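Local atomic coordinates of flavin prenyltransferase PAD1, mitochondrial (Aspergillus niger, PDB entry 6QLG), a protein that probably links a dimethylallyl group to the N5 and C6 atoms of reduced FMN, making the prenylated flavin cofactor used by ferulic acid decarboxylase. Residues B[40-45]-B[67-72]. Sequence-based numbering, arbitrary orientation.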
loop_
_atom_site.group_PDB
_atom_site.type_symbol
_atom_site.label_atom_id
_atom_site.label_comp_id
_atom_site.label_asym_id
_atom_site.label_seq_id
_atom_site.Cartn_x
_atom_site.Cartn_y
_atom_site.Cartn_z
ATOM N N ARG B 40 21.059 -7.428 38.688
ATOM C CA ARG B 40 21.109 -6.077 38.153
ATOM C C ARG B 40 20.546 -6.037 36.737
ATOM O O ARG B 40 20.624 -7.013 35.984
ATOM C CB ARG B 40 22.544 -5.547 38.153
ATOM C CG ARG B 40 23.153 -5.374 39.538
ATOM C CD ARG B 40 24.289 -4.362 39.521
ATOM N NE ARG B 40 25.386 -4.782 38.654
ATOM C CZ ARG B 40 26.224 -3.946 38.049
ATOM N NH1 ARG B 40 26.093 -2.637 38.217
ATOM N NH2 ARG B 40 27.195 -4.416 37.278
ATOM N N ARG B 41 19.974 -4.891 36.383
ATOM C CA ARG B 41 19.483 -4.689 35.028
ATOM C C ARG B 41 20.646 -4.637 34.045
ATOM O O ARG B 41 21.698 -4.057 34.331
ATOM C CB ARG B 41 18.662 -3.401 34.950
ATOM C CG ARG B 41 17.629 -3.259 36.057
ATOM C CD ARG B 41 16.765 -2.018 35.868
ATOM N NE ARG B 41 16.372 -1.825 34.473
ATOM C CZ ARG B 41 15.623 -0.815 34.041
ATOM N NH1 ARG B 41 15.182 0.099 34.897
ATOM N NH2 ARG B 41 15.315 -0.716 32.755
ATOM N N ARG B 42 20.456 -5.259 32.884
ATOM C CA ARG B 42 21.459 -5.297 31.828
ATOM C C ARG B 42 20.986 -4.466 30.645
ATOM O O ARG B 42 19.851 -4.630 30.183
ATOM C CB ARG B 42 21.729 -6.730 31.367
ATOM C CG ARG B 42 22.414 -7.625 32.379
ATOM C CD ARG B 42 22.183 -9.077 32.003
ATOM N NE ARG B 42 23.205 -9.978 32.522
ATOM C CZ ARG B 42 23.174 -11.298 32.368
ATOM N NH1 ARG B 42 22.175 -11.867 31.704
ATOM N NH2 ARG B 42 24.143 -12.050 32.871
ATOM N N ILE B 43 21.854 -3.588 30.150
ATOM C CA ILE B 43 21.574 -2.790 28.965
ATOM C C ILE B 43 22.764 -2.890 28.024
ATOM O O ILE B 43 23.909 -2.663 28.436
ATOM C CB ILE B 43 21.277 -1.318 29.315
ATOM C CG1 ILE B 43 19.903 -1.196 29.975
ATOM C CG2 ILE B 43 21.349 -0.445 28.067
ATOM C CD1 ILE B 43 19.417 0.231 30.114
ATOM N N VAL B 44 22.499 -3.245 26.771
ATOM C CA VAL B 44 23.535 -3.269 25.746
ATOM C C VAL B 44 23.718 -1.860 25.203
ATOM O O VAL B 44 22.750 -1.208 24.793
ATOM C CB VAL B 44 23.174 -4.254 24.625
ATOM C CG1 VAL B 44 24.236 -4.227 23.535
ATOM C CG2 VAL B 44 23.005 -5.661 25.180
ATOM N N VAL B 45 24.959 -1.382 25.206
ATOM C CA VAL B 45 25.308 -0.070 24.678
ATOM C C VAL B 45 26.153 -0.292 23.432
ATOM O O VAL B 45 27.264 -0.829 23.511
ATOM C CB VAL B 45 26.055 0.785 25.710
ATOM C CG1 VAL B 45 26.392 2.147 25.122
ATOM C CG2 VAL B 45 25.228 0.926 26.983
ATOM N N ASN B 67 23.836 1.935 38.541
ATOM C CA ASN B 67 24.003 0.520 38.883
ATOM C C ASN B 67 23.386 -0.396 37.826
ATOM O O ASN B 67 22.784 -1.425 38.142
ATOM C CB ASN B 67 23.432 0.210 40.269
ATOM C CG ASN B 67 24.052 -1.025 40.891
ATOM O OD1 ASN B 67 25.244 -1.286 40.724
ATOM N ND2 ASN B 67 23.243 -1.799 41.604
ATOM N N VAL B 68 23.538 -0.024 36.559
ATOM C CA VAL B 68 23.106 -0.848 35.437
ATOM C C VAL B 68 24.319 -1.584 34.888
ATOM O O VAL B 68 25.367 -0.972 34.646
ATOM C CB VAL B 68 22.433 0.002 34.346
ATOM C CG1 VAL B 68 22.303 -0.791 33.054
ATOM C CG2 VAL B 68 21.069 0.487 34.817
ATOM N N GLU B 69 24.187 -2.896 34.703
ATOM C CA GLU B 69 25.252 -3.697 34.108
ATOM C C GLU B 69 25.267 -3.448 32.604
ATOM O O GLU B 69 24.321 -3.813 31.898
ATOM C CB GLU B 69 25.050 -5.176 34.424
ATOM C CG GLU B 69 26.077 -6.093 33.777
ATOM C CD GLU B 69 25.768 -7.560 33.997
ATOM O OE1 GLU B 69 25.522 -7.949 35.158
ATOM O OE2 GLU B 69 25.765 -8.324 33.010
ATOM N N THR B 70 26.334 -2.828 32.108
ATOM C CA THR B 70 26.416 -2.419 30.713
ATOM C C THR B 70 27.266 -3.394 29.908
ATOM O O THR B 70 28.310 -3.863 30.374
ATOM C CB THR B 70 26.996 -1.008 30.587
ATOM O OG1 THR B 70 28.265 -0.950 31.250
ATOM C CG2 THR B 70 26.053 0.014 31.208
ATOM N N HIS B 71 26.810 -3.690 28.694
ATOM C CA HIS B 71 27.530 -4.532 27.745
ATOM C C HIS B 71 27.815 -3.691 26.508
ATOM O O HIS B 71 26.893 -3.348 25.760
ATOM C CB HIS B 71 26.722 -5.782 27.398
ATOM C CG HIS B 71 26.604 -6.754 28.530
ATOM N ND1 HIS B 71 27.258 -7.967 28.541
ATOM C CD2 HIS B 71 25.914 -6.688 29.693
ATOM C CE1 HIS B 71 26.971 -8.610 29.659
ATOM N NE2 HIS B 71 26.157 -7.855 30.376
ATOM N N LEU B 72 29.084 -3.356 26.296
ATOM C CA LEU B 72 29.482 -2.414 25.259
ATOM C C LEU B 72 29.937 -3.152 24.007
ATOM O O LEU B 72 30.695 -4.124 24.090
ATOM C CB LEU B 72 30.601 -1.499 25.757
ATOM C CG LEU B 72 31.294 -0.633 24.701
ATOM C CD1 LEU B 72 30.371 0.477 24.222
ATOM C CD2 LEU B 72 32.596 -0.056 25.239
HETATM O O HOH W 1 25.736 -7.115 37.869
HETATM O O HOH W 2 26.928 -0.532 37.407
HETATM O O HOH W 3 20.316 -2.634 38.273
#
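OE2 of E69 is gripped by two donors, one from each strand. NE of R42 makes a salt bridge to it at 3.1 Å, coming from above the carboxylate plane, while NE2 of H71, two residues along on the same face of the sheet, gives it a straighter bond of 2.7 Å on the anti lone pair. E69 is extended from CA outward, chi1 177° putting CG opposite the backbone N, and lies alongside the R42 chain, their flat ends turned 69° apart. The guanidinium of R42 also bonds to the carbonyl of R116, and ND1 of H71 to H101; these second partners help fix each donor's orientation.

R40, its long chain bent at chi3, crosses E69 and lays a guanidinium face over CB of E69, yet still reaches OD1 of N67 from NH1 at 3.0 Å, well above the amide plane. N67 is the C' residue of the Schellman motif ending helix 53-65; asparagine tolerates the positive phi needed there better than most non-glycine residues. A water joins its carbonyl O to N of R41.

Beneath these side chains the backbones pair in parallel: N of E69 bonds to O of R41 (2.8 Å), N of I43 to O of E69, N of H71 to O of I43, and N of V45 to O of H71 (2.8 Å). Beta-branched I43, V44 and V45 suit such extended chain. The opposite face is mostly apolar, with T70 its polar member, the hydroxyl bonded elsewhere. There CG1 of V68 packs on CB of I43 at 3.9 Å, and V45 and the longer, gamma-branched L72 lie against L60 of helix 53-65, the crossover of this first beta-alpha-beta unit. R42 and H71 should together stabilise E69 as a carboxylate; its charge could favour a protonated H71, although a neutral ring with hydrogen on NE2 would serve equally.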